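PDB 5O5C: putative decarboxylase involved in desferrioxamine biosynthesis from Erwinia amylovora, which probably decarboxylates lysine with the help of pyridoxal 5'-phosphate, a step in the biosynthesis of the siderophore desferrioxamine. Local coordinates for residues L110-S118 and Y328-V336; T171-R182 and S218-L228. All blocks are in the same frame, centred on the assembly; numbering follows the deposited sequence.

Overall arrangement
Contacts 1 and 2 both reach the pyridoxal phosphate, yet their centres lie about 25 Å apart and their nearest atoms about 7 Å, without touching. Along the chain the order is 110-118, 171-182, 218-228, 328-336, so contact 2 is nested inside the loop that contact 1 closes. Both belong to the large cofactor-binding domain of a fold-type I enzyme, built on a mixed seven-stranded sheet. Contact 1 joins the lead-in to helix 116-128 with the short helix 328-331, which carries Lys330 and follows strand 323-327; contact 2 pairs helices 170-189 and 218-225. Each also touches the second subunit, which completes the cofactor site with Thr380.

Contact 1: L110-S118 and Y328-V336; sequences LNCPVVLPS and YHKSFFQTV. With PLP (pyridoxal-5'-phosphate), chain H.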
loop_
_atom_site.group_PDB
_atom_site.type_symbol
_atom_site.label_atom_id
_atom_site.label_comp_id
_atom_site.label_asym_id
_atom_site.label_seq_id
_atom_site.Cartn_x
_atom_site.Cartn_y
_atom_site.Cartn_z
ATOM N N LEU B 110 11.405 7.333 12.284
ATOM C CA LEU B 110 12.073 6.425 11.362
ATOM C C LEU B 110 11.917 6.784 9.891
ATOM O O LEU B 110 11.574 5.905 9.050
ATOM C CB LEU B 110 11.610 5.003 11.641
ATOM C CG LEU B 110 12.173 4.449 12.960
ATOM C CD1 LEU B 110 11.429 3.217 13.414
ATOM C CD2 LEU B 110 13.625 4.087 12.815
ATOM N N ASN B 111 12.186 8.064 9.584
ATOM C CA ASN B 111 12.221 8.559 8.210
ATOM C C ASN B 111 13.627 8.715 7.710
ATOM O O ASN B 111 14.328 9.647 8.081
ATOM C CB ASN B 111 11.481 9.875 8.081
ATOM C CG ASN B 111 10.135 9.811 8.687
ATOM O OD1 ASN B 111 9.910 10.366 9.791
ATOM N ND2 ASN B 111 9.226 9.070 8.025
ATOM N N CYS B 112 14.046 7.800 6.838
ATOM C CA CYS B 112 15.383 7.807 6.324
ATOM C C CYS B 112 15.588 8.827 5.178
ATOM O O CYS B 112 14.715 9.055 4.367
ATOM C CB CYS B 112 15.770 6.383 5.910
ATOM S SG CYS B 112 14.645 5.613 4.709
ATOM N N PRO B 113 16.796 9.385 5.061
ATOM C CA PRO B 113 17.084 9.923 3.725
ATOM C C PRO B 113 17.043 8.837 2.667
ATOM O O PRO B 113 17.298 7.632 2.937
ATOM C CB PRO B 113 18.506 10.493 3.825
ATOM C CG PRO B 113 18.970 10.242 5.218
ATOM C CD PRO B 113 17.963 9.377 5.938
ATOM N N VAL B 114 16.783 9.266 1.461
ATOM C CA VAL B 114 16.620 8.345 0.379
ATOM C C VAL B 114 17.893 8.426 -0.455
ATOM O O VAL B 114 18.591 9.448 -0.386
ATOM C CB VAL B 114 15.352 8.649 -0.444
ATOM C CG1 VAL B 114 15.191 10.154 -0.743
ATOM C CG2 VAL B 114 15.392 7.875 -1.731
ATOM N N VAL B 115 18.198 7.315 -1.157
ATOM C CA VAL B 115 19.270 7.227 -2.170
ATOM C C VAL B 115 18.773 7.333 -3.613
ATOM O O VAL B 115 17.626 6.887 -3.954
ATOM C CB VAL B 115 20.148 5.919 -2.025
ATOM C CG1 VAL B 115 20.771 5.843 -0.642
ATOM C CG2 VAL B 115 19.369 4.643 -2.298
ATOM N N LEU B 116 19.673 7.875 -4.444
ATOM C CA LEU B 116 19.447 8.173 -5.873
ATOM C C LEU B 116 18.862 7.038 -6.697
ATOM O O LEU B 116 17.893 7.282 -7.444
ATOM C CB LEU B 116 20.697 8.735 -6.537
ATOM C CG LEU B 116 21.075 10.175 -6.127
ATOM C CD1 LEU B 116 22.499 10.494 -6.590
ATOM C CD2 LEU B 116 20.030 11.209 -6.563
ATOM N N PRO B 117 19.375 5.789 -6.550
ATOM C CA PRO B 117 18.731 4.717 -7.316
ATOM C C PRO B 117 17.279 4.412 -6.973
ATOM O O PRO B 117 16.597 3.756 -7.763
ATOM C CB PRO B 117 19.620 3.505 -7.055
ATOM C CG PRO B 117 20.920 4.060 -6.636
ATOM C CD PRO B 117 20.571 5.286 -5.861
ATOM N N SER B 118 16.809 4.901 -5.824
ATOM C CA SER B 118 15.416 4.801 -5.459
ATOM C C SER B 118 14.561 5.767 -6.273
ATOM O O SER B 118 13.458 5.384 -6.763
ATOM C CB SER B 118 15.255 5.104 -3.992
ATOM O OG SER B 118 14.157 4.452 -3.444
ATOM N N TYR B 328 12.312 -1.643 3.910
ATOM C CA TYR B 328 13.375 -1.067 3.154
ATOM C C TYR B 328 13.241 0.426 3.156
ATOM O O TYR B 328 14.276 1.141 2.980
ATOM C CB TYR B 328 13.437 -1.557 1.715
ATOM C CG TYR B 328 13.332 -3.033 1.517
ATOM C CD1 TYR B 328 14.466 -3.845 1.654
ATOM C CD2 TYR B 328 12.121 -3.653 1.186
ATOM C CE1 TYR B 328 14.406 -5.206 1.447
ATOM C CE2 TYR B 328 12.062 -5.052 0.988
ATOM C CZ TYR B 328 13.223 -5.824 1.147
ATOM O OH TYR B 328 13.231 -7.230 0.968
ATOM N N HIS B 329 11.989 0.885 3.332
ATOM C CA HIS B 329 11.689 2.300 3.475
ATOM C C HIS B 329 11.973 2.971 4.863
ATOM O O HIS B 329 11.690 4.163 4.995
ATOM C CB HIS B 329 10.269 2.623 2.980
ATOM C CG HIS B 329 9.163 2.119 3.848
ATOM N ND1 HIS B 329 8.053 1.456 3.343
ATOM C CD2 HIS B 329 8.969 2.205 5.185
ATOM C CE1 HIS B 329 7.248 1.139 4.334
ATOM N NE2 HIS B 329 7.766 1.594 5.453
ATOM N N LYS B 330 12.422 2.198 5.872
ATOM C CA LYS B 330 13.139 2.731 7.068
ATOM C C LYS B 330 14.680 2.582 7.077
ATOM O O LYS B 330 15.386 3.513 7.399
ATOM C CB LYS B 330 12.626 2.039 8.314
ATOM C CG LYS B 330 11.143 2.237 8.513
ATOM C CD LYS B 330 10.628 1.543 9.745
ATOM C CE LYS B 330 9.411 2.337 10.137
ATOM N NZ LYS B 330 8.813 1.690 11.278
ATOM N N SER B 331 15.195 1.401 6.779
ATOM C CA SER B 331 16.595 1.128 6.969
ATOM C C SER B 331 17.417 0.902 5.736
ATOM O O SER B 331 18.618 0.798 5.871
ATOM C CB SER B 331 16.782 -0.045 7.946
ATOM O OG SER B 331 15.984 0.169 9.090
ATOM N N PHE B 332 16.796 0.847 4.563
ATOM C CA PHE B 332 17.513 0.754 3.293
ATOM C C PHE B 332 17.434 1.990 2.411
ATOM O O PHE B 332 17.711 1.893 1.222
ATOM C CB PHE B 332 17.037 -0.460 2.510
ATOM C CG PHE B 332 17.436 -1.757 3.124
ATOM C CD1 PHE B 332 16.795 -2.241 4.270
ATOM C CD2 PHE B 332 18.428 -2.519 2.554
ATOM C CE1 PHE B 332 17.177 -3.432 4.822
ATOM C CE2 PHE B 332 18.787 -3.707 3.093
ATOM C CZ PHE B 332 18.195 -4.148 4.255
ATOM N N PHE B 333 17.118 3.166 2.976
ATOM C CA PHE B 333 17.125 4.461 2.176
ATOM C C PHE B 333 16.290 4.423 0.868
ATOM O O PHE B 333 16.635 5.066 -0.162
ATOM C CB PHE B 333 18.567 4.868 1.907
ATOM C CG PHE B 333 19.447 4.722 3.110
ATOM C CD1 PHE B 333 19.459 5.670 4.087
ATOM C CD2 PHE B 333 20.204 3.577 3.296
ATOM C CE1 PHE B 333 20.190 5.508 5.242
ATOM C CE2 PHE B 333 20.955 3.412 4.441
ATOM C CZ PHE B 333 20.941 4.384 5.418
ATOM N N GLN B 334 15.205 3.656 0.912
ATOM C CA GLN B 334 14.245 3.557 -0.188
ATOM C C GLN B 334 13.012 4.354 0.099
ATOM O O GLN B 334 12.559 4.394 1.217
ATOM C CB GLN B 334 13.808 2.140 -0.370
ATOM C CG GLN B 334 14.885 1.246 -0.773
ATOM C CD GLN B 334 15.797 1.750 -1.892
ATOM O OE1 GLN B 334 15.383 1.979 -3.054
ATOM N NE2 GLN B 334 17.054 1.929 -1.541
ATOM N N THR B 335 12.462 4.974 -0.923
ATOM C CA THR B 335 11.252 5.784 -0.785
ATOM C C THR B 335 10.067 4.890 -0.311
ATOM O O THR B 335 10.091 3.677 -0.456
ATOM C CB THR B 335 10.815 6.449 -2.114
ATOM O OG1 THR B 335 10.306 5.446 -3.013
ATOM C CG2 THR B 335 11.929 7.182 -2.780
ATOM N N VAL B 336 9.089 5.515 0.324
ATOM C CA VAL B 336 7.835 4.854 0.687
ATOM C C VAL B 336 7.020 4.665 -0.588
ATOM O O VAL B 336 6.915 5.646 -1.360
ATOM C CB VAL B 336 7.025 5.713 1.647
ATOM C CG1 VAL B 336 5.764 4.960 2.095
ATOM C CG2 VAL B 336 7.861 6.123 2.848
HETATM N N1 PLP H . 7.266 -2.743 13.123
HETATM C C2 PLP H . 8.233 -1.966 13.653
HETATM C C2A PLP H . 9.308 -2.562 14.511
HETATM C C3 PLP H . 8.223 -0.526 13.358
HETATM O O3 PLP H . 9.179 0.320 13.868
HETATM C C4 PLP H . 7.128 -0.049 12.478
HETATM C C4A PLP H . 6.967 1.388 12.168
HETATM C C5 PLP H . 6.136 -0.996 11.967
HETATM C C6 PLP H . 6.253 -2.318 12.351
HETATM C C5A PLP H . 5.011 -0.506 11.083
HETATM O O4P PLP H . 5.665 -0.190 9.843
HETATM P P PLP H . 5.026 0.587 8.579
HETATM O O1P PLP H . 4.926 2.010 9.028
HETATM O O2P PLP H . 6.073 0.447 7.504
HETATM O O3P PLP H . 3.710 0.001 8.209
#
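Val114 and Phe333 bring the two backbones to a CA-CA distance of 4.3 Å, and the pairing is fixed where Val115 N donates to Phe333 O at 2.9 Å, nearly straight with 165° at the hydrogen. A second backbone donor, Thr335 N, ends on a side chain, Ser118 OG, at 3.1 Å. The same hydroxyl gives its proton to Gln334 OE1 at 2.8 Å, approaching from above the amide carbonyl rather than in its plane. Gln334 is bent at chi2 (-46°), which also lets NE2 return to Phe332 O and hold the amide in place.

The Phe333 ring turns its edge to Pro113 O, 3.1 Å from CD1, while Val115 CG1 packs on Phe333 CB. Cys112 SG packs against the carbonyl oxygens of His329 and Lys330. Nearer the cofactor, Leu110 lies obliquely across the end of the extended Lys330 chain, CB near CE and CD1 near NZ. His329 NE2 bonds to PLP O2P at 2.9 Å, and its ND1 is bound to Cys338 N, which fixes the ring's rotation.

Lys330 NZ stands 2.1 Å from PLP C4A, too short for a non-bonded pair and doubtful as evidence, since no link is modelled; the placement is only consistent with the predicted role of Lys330 in holding the cofactor as a Schiff base.

Contact 2: T171-R182 and S218-L228; sequences TQSNLMAMLLAR and SIQKSMAILGL. With PLP (pyridoxal-5'-phosphate), chain H.
Thr171 and Ser218 face each other beside the cofactor, their CA atoms 5.5 Å apart and Thr171 CG2 against Ser218 CB. At the start of its helix Thr171 grips the phosphate twice: its backbone N reaches PLP O3P at 2.6 Å, almost straight at 176°, and OG1 reaches the same oxygen. One turn on, Asn174 ND2 donates to Ser218 OG at 2.9 Å, with the hydroxyl in the amide plane. Ser218 OG also bonds His216 ND1, while Asn174 is held by Asp298 through ND2 and by His296 through OD1, so this second shell fixes the amide's orientation next to the pyridine ring. Ile219 CD1 packs over Asn174 CG.

Farther out, Ser222 is a knob set among Thr171, Asn174, Leu175 and Met178. Its OG comes 3.3 Å from Leu175 CA but bonds back to its own helix at Ser218 O, which takes Ser222 N from the opposite face. Here the backbones are close, with 5.0 Å between Leu175 CA and Ser222 CA. The axes of the two short helix segments approach to 8.8 Å at a crossing angle of -54°.

Met178 and Met223, each bent at chi2 and chi3, cross at about a right angle, with Met178 CE 3.2 Å from Met223 SD, a tight contact. Leu226 CD1 packs against Met178 CB, and its CD2 lies over one face of the Arg182 guanidinium, offset toward the rim; Arg182 NH1 meets Leu226 O at 3.2 Å in the guanidinium plane. Arg182 NH1 also bonds Ile225 O of the second subunit, and Gly227 closes the helix in a Schellman motif.

Strand 207-212 borders the pair, Val209 lying against both methionines, while strands 294-299 and 339-343 receive other side chains of helix 170-189.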
loop_
_atom_site.group_PDB
_atom_site.type_symbol
_atom_site.label_atom_id
_atom_site.label_comp_id
_atom_site.label_asym_id
_atom_site.label_seq_id
_atom_site.Cartn_x
_atom_site.Cartn_y
_atom_site.Cartn_z
ATOM N N THR B 171 3.227 -2.462 8.786
ATOM C CA THR B 171 1.910 -2.753 9.217
ATOM C C THR B 171 1.190 -3.917 8.480
ATOM O O THR B 171 0.626 -4.744 9.128
ATOM C CB THR B 171 1.059 -1.481 9.206
ATOM O OG1 THR B 171 1.761 -0.440 9.907
ATOM C CG2 THR B 171 -0.315 -1.751 9.803
ATOM N N GLN B 172 1.130 -3.913 7.160
ATOM C CA GLN B 172 0.493 -4.986 6.405
ATOM C C GLN B 172 1.311 -6.283 6.501
ATOM O O GLN B 172 0.753 -7.359 6.567
ATOM C CB GLN B 172 0.322 -4.569 4.942
ATOM C CG GLN B 172 -0.327 -5.559 4.029
ATOM C CD GLN B 172 -0.162 -5.149 2.569
ATOM O OE1 GLN B 172 -0.161 -4.005 2.268
ATOM N NE2 GLN B 172 0.088 -6.100 1.693
ATOM N N SER B 173 2.637 -6.186 6.539
ATOM C CA SER B 173 3.457 -7.403 6.773
ATOM C C SER B 173 3.136 -8.083 8.132
ATOM O O SER B 173 2.975 -9.351 8.197
ATOM C CB SER B 173 4.920 -7.032 6.652
ATOM O OG SER B 173 5.114 -6.372 5.376
ATOM N N ASN B 174 2.986 -7.256 9.178
ATOM C CA ASN B 174 2.618 -7.745 10.518
ATOM C C ASN B 174 1.225 -8.306 10.525
ATOM O O ASN B 174 0.979 -9.281 11.210
ATOM C CB ASN B 174 2.783 -6.711 11.626
ATOM C CG ASN B 174 4.235 -6.493 12.028
ATOM O OD1 ASN B 174 5.114 -7.309 11.717
ATOM N ND2 ASN B 174 4.489 -5.412 12.750
ATOM N N LEU B 175 0.322 -7.736 9.728
ATOM C CA LEU B 175 -1.010 -8.334 9.606
ATOM C C LEU B 175 -0.909 -9.726 8.987
ATOM O O LEU B 175 -1.527 -10.691 9.510
ATOM C CB LEU B 175 -1.961 -7.458 8.825
ATOM C CG LEU B 175 -3.321 -8.059 8.453
ATOM C CD1 LEU B 175 -4.045 -8.519 9.687
ATOM C CD2 LEU B 175 -4.123 -7.012 7.695
ATOM N N MET B 176 -0.083 -9.852 7.951
ATOM C CA MET B 176 -0.002 -11.124 7.238
ATOM C C MET B 176 0.598 -12.154 8.169
ATOM O O MET B 176 0.143 -13.306 8.175
ATOM C CB MET B 176 0.833 -11.026 5.954
ATOM C CG MET B 176 0.251 -10.181 4.858
ATOM S SD MET B 176 1.399 -10.296 3.478
ATOM C CE MET B 176 0.690 -9.211 2.246
ATOM N N ALA B 177 1.562 -11.723 8.994
ATOM C CA ALA B 177 2.198 -12.604 10.002
ATOM C C ALA B 177 1.235 -13.182 11.046
ATOM O O ALA B 177 1.263 -14.416 11.334
ATOM C CB ALA B 177 3.382 -11.935 10.686
ATOM N N MET B 178 0.364 -12.338 11.597
ATOM C CA MET B 178 -0.589 -12.834 12.567
ATOM C C MET B 178 -1.720 -13.631 11.866
ATOM O O MET B 178 -2.297 -14.535 12.460
ATOM C CB MET B 178 -1.136 -11.695 13.413
ATOM C CG MET B 178 -0.076 -10.907 14.184
ATOM S SD MET B 178 0.959 -11.943 15.231
ATOM C CE MET B 178 -0.135 -12.643 16.343
ATOM N N LEU B 179 -1.984 -13.323 10.593
ATOM C CA LEU B 179 -2.981 -14.009 9.832
ATOM C C LEU B 179 -2.534 -15.481 9.607
ATOM O O LEU B 179 -3.288 -16.415 9.917
ATOM C CB LEU B 179 -3.259 -13.289 8.530
ATOM C CG LEU B 179 -4.184 -13.929 7.477
ATOM C CD1 LEU B 179 -5.561 -14.330 7.950
ATOM C CD2 LEU B 179 -4.272 -12.935 6.324
ATOM N N LEU B 180 -1.308 -15.636 9.112
ATOM C CA LEU B 180 -0.699 -16.924 8.916
ATOM C C LEU B 180 -0.570 -17.676 10.237
ATOM O O LEU B 180 -0.909 -18.834 10.278
ATOM C CB LEU B 180 0.646 -16.839 8.208
ATOM C CG LEU B 180 0.582 -16.857 6.691
ATOM C CD1 LEU B 180 -0.324 -15.770 6.168
ATOM C CD2 LEU B 180 1.940 -16.716 6.031
ATOM N N ALA B 181 -0.128 -17.024 11.310
ATOM C CA ALA B 181 -0.012 -17.717 12.622
ATOM C C ALA B 181 -1.339 -18.229 13.046
ATOM O O ALA B 181 -1.434 -19.364 13.415
ATOM C CB ALA B 181 0.547 -16.811 13.707
ATOM N N ARG B 182 -2.345 -17.371 13.051
ATOM C CA ARG B 182 -3.727 -17.735 13.301
ATOM C C ARG B 182 -4.177 -18.895 12.420
ATOM O O ARG B 182 -4.587 -19.938 12.965
ATOM C CB ARG B 182 -4.675 -16.552 13.075
ATOM C CG ARG B 182 -6.117 -16.803 13.470
ATOM C CD ARG B 182 -7.041 -15.738 12.912
ATOM N NE ARG B 182 -7.214 -15.935 11.462
ATOM C CZ ARG B 182 -7.984 -15.212 10.668
ATOM N NH1 ARG B 182 -8.719 -14.200 11.129
ATOM N NH2 ARG B 182 -8.036 -15.514 9.385
ATOM N N SER B 218 1.011 -2.067 15.628
ATOM C CA SER B 218 0.480 -2.910 14.504
ATOM C C SER B 218 0.107 -4.367 14.850
ATOM O O SER B 218 -0.916 -4.887 14.310
ATOM C CB SER B 218 1.371 -2.835 13.252
ATOM O OG SER B 218 2.702 -3.215 13.451
ATOM N N ILE B 219 0.843 -4.979 15.794
ATOM C CA ILE B 219 0.514 -6.313 16.325
ATOM C C ILE B 219 -0.896 -6.396 16.927
ATOM O O ILE B 219 -1.703 -7.179 16.461
ATOM C CB ILE B 219 1.562 -6.856 17.329
ATOM C CG1 ILE B 219 2.981 -6.932 16.712
ATOM C CG2 ILE B 219 1.144 -8.224 17.863
ATOM C CD1 ILE B 219 3.072 -7.562 15.336
ATOM N N GLN B 220 -1.156 -5.592 17.940
ATOM C CA GLN B 220 -2.476 -5.389 18.499
ATOM C C GLN B 220 -3.556 -4.938 17.477
ATOM O O GLN B 220 -4.624 -5.457 17.503
ATOM C CB GLN B 220 -2.440 -4.367 19.644
ATOM C CG GLN B 220 -1.835 -4.877 20.955
ATOM C CD GLN B 220 -0.346 -4.727 21.008
ATOM O OE1 GLN B 220 0.283 -4.409 19.982
ATOM N NE2 GLN B 220 0.248 -4.997 22.190
ATOM N N LYS B 221 -3.254 -3.985 16.594
ATOM C CA LYS B 221 -4.182 -3.579 15.520
ATOM C C LYS B 221 -4.502 -4.761 14.624
ATOM O O LYS B 221 -5.655 -4.953 14.208
ATOM C CB LYS B 221 -3.627 -2.426 14.678
ATOM C CG LYS B 221 -3.331 -1.119 15.423
ATOM C CD LYS B 221 -2.702 -0.053 14.513
ATOM C CE LYS B 221 -3.169 1.349 14.874
ATOM N NZ LYS B 221 -2.326 2.457 14.338
ATOM N N SER B 222 -3.494 -5.575 14.329
ATOM C CA SER B 222 -3.684 -6.718 13.452
ATOM C C SER B 222 -4.611 -7.756 14.097
ATOM O O SER B 222 -5.453 -8.277 13.401
ATOM C CB SER B 222 -2.386 -7.410 13.068
ATOM O OG SER B 222 -1.531 -6.552 12.367
ATOM N N MET B 223 -4.442 -8.038 15.394
ATOM C CA MET B 223 -5.322 -8.978 16.124
ATOM C C MET B 223 -6.724 -8.430 16.272
ATOM O O MET B 223 -7.668 -9.229 16.308
ATOM C CB MET B 223 -4.803 -9.320 17.508
ATOM C CG MET B 223 -3.426 -9.860 17.644
ATOM S SD MET B 223 -2.953 -11.213 16.601
ATOM C CE MET B 223 -4.018 -12.461 17.240
ATOM N N ALA B 224 -6.901 -7.096 16.285
ATOM C CA ALA B 224 -8.267 -6.515 16.144
ATOM C C ALA B 224 -8.940 -6.864 14.861
ATOM O O ALA B 224 -10.100 -7.325 14.824
ATOM C CB ALA B 224 -8.277 -5.039 16.324
ATOM N N ILE B 225 -8.199 -6.645 13.781
ATOM C CA ILE B 225 -8.687 -6.961 12.495
ATOM C C ILE B 225 -9.012 -8.475 12.347
ATOM O O ILE B 225 -10.030 -8.843 11.773
ATOM C CB ILE B 225 -7.688 -6.471 11.446
ATOM C CG1 ILE B 225 -7.629 -4.941 11.452
ATOM C CG2 ILE B 225 -8.084 -6.904 10.055
ATOM C CD1 ILE B 225 -6.396 -4.463 10.731
ATOM N N LEU B 226 -8.153 -9.335 12.891
ATOM C CA LEU B 226 -8.335 -10.741 12.762
ATOM C C LEU B 226 -9.442 -11.302 13.616
ATOM O O LEU B 226 -9.610 -12.492 13.645
ATOM C CB LEU B 226 -7.026 -11.482 13.047
ATOM C CG LEU B 226 -5.908 -11.198 12.066
ATOM C CD1 LEU B 226 -4.540 -11.473 12.599
ATOM C CD2 LEU B 226 -6.134 -11.944 10.782
ATOM N N GLY B 227 -10.175 -10.481 14.355
ATOM C CA GLY B 227 -11.290 -10.971 15.106
ATOM C C GLY B 227 -10.982 -11.570 16.444
ATOM O O GLY B 227 -11.851 -12.209 17.022
ATOM N N LEU B 228 -9.744 -11.374 16.928
ATOM C CA LEU B 228 -9.323 -11.841 18.240
ATOM C C LEU B 228 -9.157 -10.730 19.285
ATOM O O LEU B 228 -9.237 -10.983 20.485
ATOM C CB LEU B 228 -8.030 -12.628 18.112
ATOM C CG LEU B 228 -8.078 -13.804 17.168
ATOM C CD1 LEU B 228 -6.659 -14.284 16.969
ATOM C CD2 LEU B 228 -8.971 -14.896 17.722
HETATM N N1 PLP H . 7.266 -2.743 13.123
HETATM C C2 PLP H . 8.233 -1.966 13.653
HETATM C C2A PLP H . 9.308 -2.562 14.511
HETATM C C3 PLP H . 8.223 -0.526 13.358
HETATM O O3 PLP H . 9.179 0.320 13.868
HETATM C C4 PLP H . 7.128 -0.049 12.478
HETATM C C4A PLP H . 6.967 1.388 12.168
HETATM C C5 PLP H . 6.136 -0.996 11.967
HETATM C C6 PLP H . 6.253 -2.318 12.351
HETATM C C5A PLP H . 5.011 -0.506 11.083
HETATM O O4P PLP H . 5.665 -0.190 9.843
HETATM P P PLP H . 5.026 0.587 8.579
HETATM O O1P PLP H . 4.926 2.010 9.028
HETATM O O2P PLP H . 6.073 0.447 7.504
HETATM O O3P PLP H . 3.710 0.001 8.209
#